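Local coordinates for protein TSSL1 (Pseudomonas aeruginosa, PDB 4B62) that probably fixes the type VI secretion system to the cell wall, this piece being its OmpA-like peptidoglycan-binding module, at residues A51-R56 with L91-N96; D68-V73 with A118-A123. All blocks are in the same frame, centred on the assembly; numbering follows the deposited sequence.

Interaction 1: residues A51-R56 with L91-N96; sequences ASASVR and LRYPSN. With PO4 (phosphate ion), chain C.
Y93 meets A51, S52 and A53 where two loops of the OmpA-like fold come together. Segment 51-56 leads toward helix 60-72, and segment 91-96 leads into helix 96-115. No hydrogen bond joins the two segments directly. The direct contacts are van der Waals. The methyl CB of A53 comes obliquely to the phenol end of the ring, 3.7 Å from Y93 CZ. At the other end of the ring, A51 O lies 3.5 Å from Y93 CD2. The ring also carries R92 CG over one face. CG of Y93 stands anti to its own carbonyl carbon (chi1 -48°), and the ring reaches across so that its hydroxyl meets both the methyl of A53 and a phosphate.

The polar link runs through that phosphate, which is probably from the crystallisation liquor. Its O4 lies at the ring edge, in plane, and accepts from Y93 OH. The same O4 accepts from A53 N at 2.8 Å. Atom O1 takes bonds from S52 OG and, weakly, from S54 OG. The two hydroxyl contacts of S52 and Y93 are very short, so their lengths deserve caution. R92 probably adds positive charge: its NE is 3.6 Å from phosphate O2. NE of R103, in helix 96-115, hydrogen-bonds to S52 O, and A102 of that helix packs against A53 and Y93. In OmpA-like relatives the arginine at the place of R103 helps bind peptidoglycan, so the phosphate probably sits beside that pocket; it does not itself prove a site.

S52 also makes an ST turn: its OG accepts from S54 N at 3.2 Å, with an N-H...O angle of 165°.

Interaction 2: residues D68-V73 with A118-A123; sequences DALRKV and AGRFTA
R120 reaches L70 with the end of its guanidinium group. Two of its nitrogens grip one atom, the backbone oxygen of L70. R120 NH2 to L70 O is 2.8 Å, with an N-H...O angle of 157°. R120 NH1 to L70 O is longer, 3.1 Å, and more bent. Both nitrogens come from the same face of the carbonyl plane. The oxygen itself lies in the guanidinium plane, at its edge. R120 NH2 is also 2.8 Å from V73 O. The arginine spans the gap because its chain is fully stretched, with CG anti to the backbone N (chi1 179°) and no bend as far as NE. Its remaining groups are tied down too: NE bonds to G75 O, and NH1 forms a salt bridge with D117. The guanidinium is thereby fixed in rotation. Its positive charge sits near the C-terminal end of helix 60-72, where the partial negative charge of the helix end would probably favour it.

The contact joins that helix to the start of strand 121-125, an outermost strand of the mixed sheet of the OmpA-like fold. This strand runs parallel to its neighbour 77-82. Helix 96-115 makes the connection between them, a beta-alpha-beta crossover.

L70 also supplies the apolar half. CD1 of L70 meets the edge of the F121 ring, 3.7 Å from F121 CE2 and in the ring plane. F121 CZ is a little farther from the same methyl, at 4.0 Å. V77 of strand 77-82 touches L70, R120 and F121, while L111 and T115 of helix 96-115 pack on F121.

How the interactions relate
The two interactions do not touch. Their centres are 23 Å apart and their nearest atoms about 11 Å. They are related through two helices. Segment 51-56 comes shortly before helix 60-72, and 68-73 lies at its C-terminal end. Segment 91-96 runs into helix 96-115. Shortly after that helix comes segment 118-123. Interaction 1 thus lies toward the N-terminal ends of both helices, and interaction 2 toward their C-terminal ends. Along the chain the four segments alternate. The phosphate belongs to interaction 1, on the side probably concerned with peptidoglycan. Interaction 2 has no ligand and ties a helix to the edge of the sheet.

Interaction 1: residues A51-R56 with L91-N96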
loop_
_atom_site.group_PDB
_atom_site.type_symbol
_atom_site.label_atom_id
_atom_site.label_comp_id
_atom_site.label_asym_id
_atom_site.label_seq_id
_atom_site.Cartn_x
_atom_site.Cartn_y
_atom_site.Cartn_z
ATOM N N ALA A 51 6.132 -9.000 -9.935
ATOM C CA ALA A 51 5.002 -9.529 -10.707
ATOM C C ALA A 51 4.009 -10.382 -9.897
ATOM O O ALA A 51 3.184 -11.077 -10.474
ATOM C CB ALA A 51 5.508 -10.298 -11.941
ATOM N N SER A 52 4.065 -10.284 -8.565
ATOM C CA SER A 52 3.200 -11.054 -7.663
ATOM C C SER A 52 2.358 -10.098 -6.798
ATOM O O SER A 52 2.763 -8.959 -6.573
ATOM C CB SER A 52 4.072 -11.942 -6.778
ATOM O OG SER A 52 3.375 -12.538 -5.707
ATOM N N ALA A 53 1.222 -10.590 -6.304
ATOM C CA ALA A 53 0.368 -9.853 -5.376
ATOM C C ALA A 53 0.273 -10.501 -3.995
ATOM O O ALA A 53 -0.510 -10.087 -3.173
ATOM C CB ALA A 53 -1.017 -9.619 -5.970
ATOM N N SER A 54 1.116 -11.496 -3.747
ATOM C CA SER A 54 1.215 -12.097 -2.424
ATOM C C SER A 54 2.251 -11.347 -1.594
ATOM O O SER A 54 3.345 -11.061 -2.067
ATOM C CB SER A 54 1.610 -13.571 -2.518
ATOM O OG SER A 54 0.592 -14.339 -3.136
ATOM N N VAL A 55 1.897 -11.014 -0.361
ATOM C CA VAL A 55 2.842 -10.367 0.535
ATOM C C VAL A 55 3.785 -11.447 1.044
ATOM O O VAL A 55 3.363 -12.399 1.685
ATOM C CB VAL A 55 2.193 -9.605 1.700
ATOM C CG1 VAL A 55 3.244 -8.950 2.589
ATOM C CG2 VAL A 55 1.222 -8.560 1.172
ATOM N N ARG A 56 5.069 -11.278 0.757
ATOM C CA ARG A 56 6.073 -12.281 1.136
ATOM C C ARG A 56 6.045 -12.502 2.646
ATOM O O ARG A 56 5.877 -11.551 3.389
ATOM C CB ARG A 56 7.478 -11.849 0.697
ATOM C CG ARG A 56 7.559 -11.295 -0.715
ATOM C CD ARG A 56 8.957 -11.388 -1.285
ATOM N NE ARG A 56 9.255 -12.717 -1.800
ATOM C CZ ARG A 56 10.443 -13.084 -2.278
ATOM N NH1 ARG A 56 11.467 -12.249 -2.273
ATOM N NH2 ARG A 56 10.614 -14.306 -2.739
ATOM N N LEU A 91 0.111 -15.466 -16.131
ATOM C CA LEU A 91 -1.187 -16.113 -16.148
ATOM C C LEU A 91 -2.147 -15.543 -15.112
ATOM O O LEU A 91 -3.343 -15.394 -15.378
ATOM C CB LEU A 91 -1.057 -17.614 -15.925
ATOM C CG LEU A 91 -0.277 -18.427 -16.955
ATOM C CD1 LEU A 91 -0.048 -19.837 -16.426
ATOM C CD2 LEU A 91 -1.003 -18.473 -18.288
ATOM N N ARG A 92 -1.631 -15.241 -13.923
ATOM C CA ARG A 92 -2.467 -14.786 -12.827
ATOM C C ARG A 92 -2.782 -13.299 -12.980
ATOM O O ARG A 92 -3.875 -12.859 -12.609
ATOM C CB ARG A 92 -1.794 -15.055 -11.476
ATOM C CG ARG A 92 -2.745 -15.039 -10.291
ATOM C CD ARG A 92 -2.060 -15.473 -8.998
ATOM N NE ARG A 92 -1.398 -16.779 -9.088
ATOM C CZ ARG A 92 -2.010 -17.958 -8.986
ATOM N NH1 ARG A 92 -3.330 -18.027 -8.824
ATOM N NH2 ARG A 92 -1.297 -19.085 -9.076
ATOM N N TYR A 93 -1.830 -12.538 -13.525
ATOM C CA TYR A 93 -1.970 -11.079 -13.654
ATOM C C TYR A 93 -1.635 -10.673 -15.076
ATOM O O TYR A 93 -0.497 -10.313 -15.379
ATOM C CB TYR A 93 -1.099 -10.335 -12.645
ATOM C CG TYR A 93 -1.246 -10.894 -11.258
ATOM C CD1 TYR A 93 -2.412 -10.712 -10.533
ATOM C CD2 TYR A 93 -0.229 -11.647 -10.686
ATOM C CE1 TYR A 93 -2.555 -11.249 -9.261
ATOM C CE2 TYR A 93 -0.364 -12.188 -9.422
ATOM C CZ TYR A 93 -1.525 -11.990 -8.710
ATOM O OH TYR A 93 -1.654 -12.540 -7.443
ATOM N N PRO A 94 -2.636 -10.736 -15.971
ATOM C CA PRO A 94 -2.353 -10.511 -17.389
ATOM C C PRO A 94 -2.098 -9.059 -17.804
ATOM O O PRO A 94 -1.781 -8.803 -18.967
ATOM C CB PRO A 94 -3.600 -11.054 -18.088
ATOM C CG PRO A 94 -4.669 -11.040 -17.050
ATOM C CD PRO A 94 -3.981 -11.295 -15.748
ATOM N N SER A 95 -2.236 -8.127 -16.864
ATOM C CA SER A 95 -1.988 -6.717 -17.107
ATOM C C SER A 95 -1.449 -6.065 -15.843
ATOM O O SER A 95 -1.601 -6.587 -14.709
ATOM C CB SER A 95 -3.275 -5.994 -17.515
ATOM O OG SER A 95 -4.220 -5.981 -16.455
ATOM N N ASN A 96 -0.839 -4.899 -16.035
ATOM C CA ASN A 96 -0.471 -4.067 -14.908
ATOM C C ASN A 96 -1.710 -3.621 -14.127
ATOM O O ASN A 96 -1.655 -3.493 -12.911
ATOM C CB ASN A 96 0.354 -2.855 -15.363
ATOM C CG ASN A 96 1.836 -2.969 -15.014
ATOM O OD1 ASN A 96 2.236 -3.758 -14.155
ATOM N ND2 ASN A 96 2.656 -2.144 -15.659
HETATM P P PO4 C . 1.080 -14.675 -6.463
HETATM O O1 PO4 C . 2.321 -14.747 -5.612
HETATM O O2 PO4 C . 1.448 -14.999 -7.876
HETATM O O3 PO4 C . 0.067 -15.686 -5.999
HETATM O O4 PO4 C . 0.440 -13.316 -6.426
#

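Interaction 2: residues D68-V73 with A118-A123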
loop_
_atom_site.group_PDB
_atom_site.type_symbol
_atom_site.label_atom_id
_atom_site.label_comp_id
_atom_site.label_asym_id
_atom_site.label_seq_id
_atom_site.Cartn_x
_atom_site.Cartn_y
_atom_site.Cartn_z
ATOM N N ASP A 68 -1.208 -2.547 13.490
ATOM C CA ASP A 68 -1.097 -2.114 14.872
ATOM C C ASP A 68 -1.438 -0.625 14.989
ATOM O O ASP A 68 -2.146 -0.215 15.908
ATOM C CB ASP A 68 0.319 -2.335 15.426
ATOM C CG ASP A 68 0.645 -3.782 15.715
ATOM O OD1 ASP A 68 -0.272 -4.596 15.885
ATOM O OD2 ASP A 68 1.861 -4.078 15.806
ATOM N N ALA A 69 -0.913 0.179 14.065
ATOM C CA ALA A 69 -1.202 1.610 14.039
ATOM C C ALA A 69 -2.692 1.855 13.801
ATOM O O ALA A 69 -3.282 2.743 14.429
ATOM C CB ALA A 69 -0.357 2.302 12.983
ATOM N N LEU A 70 -3.293 1.052 12.918
ATOM C CA LEU A 70 -4.697 1.227 12.551
ATOM C C LEU A 70 -5.659 0.819 13.665
ATOM O O LEU A 70 -6.806 1.252 13.670
ATOM C CB LEU A 70 -5.015 0.488 11.244
ATOM C CG LEU A 70 -4.351 1.064 9.981
ATOM C CD1 LEU A 70 -4.638 0.172 8.794
ATOM C CD2 LEU A 70 -4.785 2.496 9.681
ATOM N N ARG A 71 -5.186 0.029 14.626
ATOM C CA ARG A 71 -5.957 -0.267 15.834
ATOM C C ARG A 71 -6.124 0.967 16.722
ATOM O O ARG A 71 -7.077 1.059 17.496
ATOM C CB ARG A 71 -5.295 -1.388 16.638
ATOM C CG ARG A 71 -5.314 -2.740 15.942
ATOM N N LYS A 72 -5.183 1.899 16.605
ATOM C CA LYS A 72 -5.145 3.109 17.413
ATOM C C LYS A 72 -5.875 4.298 16.764
ATOM O O LYS A 72 -6.271 5.225 17.456
ATOM C CB LYS A 72 -3.687 3.498 17.705
ATOM C CG LYS A 72 -2.867 2.403 18.385
ATOM N N VAL A 73 -6.008 4.273 15.438
ATOM C CA VAL A 73 -6.663 5.343 14.678
ATOM C C VAL A 73 -7.790 4.711 13.879
ATOM O O VAL A 73 -7.568 4.178 12.784
ATOM C CB VAL A 73 -5.671 6.049 13.731
ATOM C CG1 VAL A 73 -6.361 7.158 12.944
ATOM C CG2 VAL A 73 -4.495 6.603 14.522
ATOM N N ALA A 118 -14.450 -5.843 9.529
ATOM C CA ALA A 118 -15.001 -6.210 8.223
ATOM C C ALA A 118 -15.763 -5.040 7.619
ATOM O O ALA A 118 -16.710 -4.540 8.209
ATOM C CB ALA A 118 -15.918 -7.418 8.371
ATOM N N GLY A 119 -15.339 -4.611 6.436
ATOM C CA GLY A 119 -15.964 -3.489 5.729
ATOM C C GLY A 119 -15.202 -2.185 5.887
ATOM O O GLY A 119 -15.478 -1.203 5.191
ATOM N N ARG A 120 -14.220 -2.185 6.782
ATOM C CA ARG A 120 -13.374 -1.026 7.039
ATOM C C ARG A 120 -12.389 -0.732 5.924
ATOM O O ARG A 120 -11.964 0.403 5.783
ATOM C CB ARG A 120 -12.616 -1.241 8.342
ATOM C CG ARG A 120 -11.666 -0.134 8.733
ATOM C CD ARG A 120 -11.086 -0.350 10.115
ATOM N NE ARG A 120 -10.229 0.767 10.454
ATOM C CZ ARG A 120 -9.288 0.775 11.392
ATOM N NH1 ARG A 120 -9.069 -0.296 12.154
ATOM N NH2 ARG A 120 -8.565 1.871 11.561
ATOM N N PHE A 121 -12.001 -1.760 5.167
ATOM C CA PHE A 121 -10.964 -1.637 4.135
ATOM C C PHE A 121 -11.548 -1.890 2.770
ATOM O O PHE A 121 -12.230 -2.900 2.565
ATOM C CB PHE A 121 -9.845 -2.668 4.374
ATOM C CG PHE A 121 -9.141 -2.478 5.668
ATOM C CD1 PHE A 121 -9.680 -2.997 6.835
ATOM C CD2 PHE A 121 -7.977 -1.742 5.745
ATOM C CE1 PHE A 121 -9.072 -2.771 8.050
ATOM C CE2 PHE A 121 -7.358 -1.521 6.960
ATOM C CZ PHE A 121 -7.903 -2.044 8.113
ATOM N N THR A 122 -11.285 -0.989 1.837
ATOM C CA THR A 122 -11.591 -1.251 0.451
ATOM C C THR A 122 -10.365 -0.970 -0.375
ATOM O O THR A 122 -9.419 -0.303 0.088
ATOM C CB THR A 122 -12.773 -0.428 -0.063
ATOM O OG1 THR A 122 -12.435 0.961 -0.035
ATOM C CG2 THR A 122 -14.012 -0.673 0.790
ATOM N N ALA A 123 -10.394 -1.488 -1.592
ATOM C CA ALA A 123 -9.252 -1.453 -2.490
ATOM C C ALA A 123 -9.625 -1.088 -3.909
ATOM O O ALA A 123 -10.704 -1.432 -4.383
ATOM C CB ALA A 123 -8.560 -2.806 -2.505
#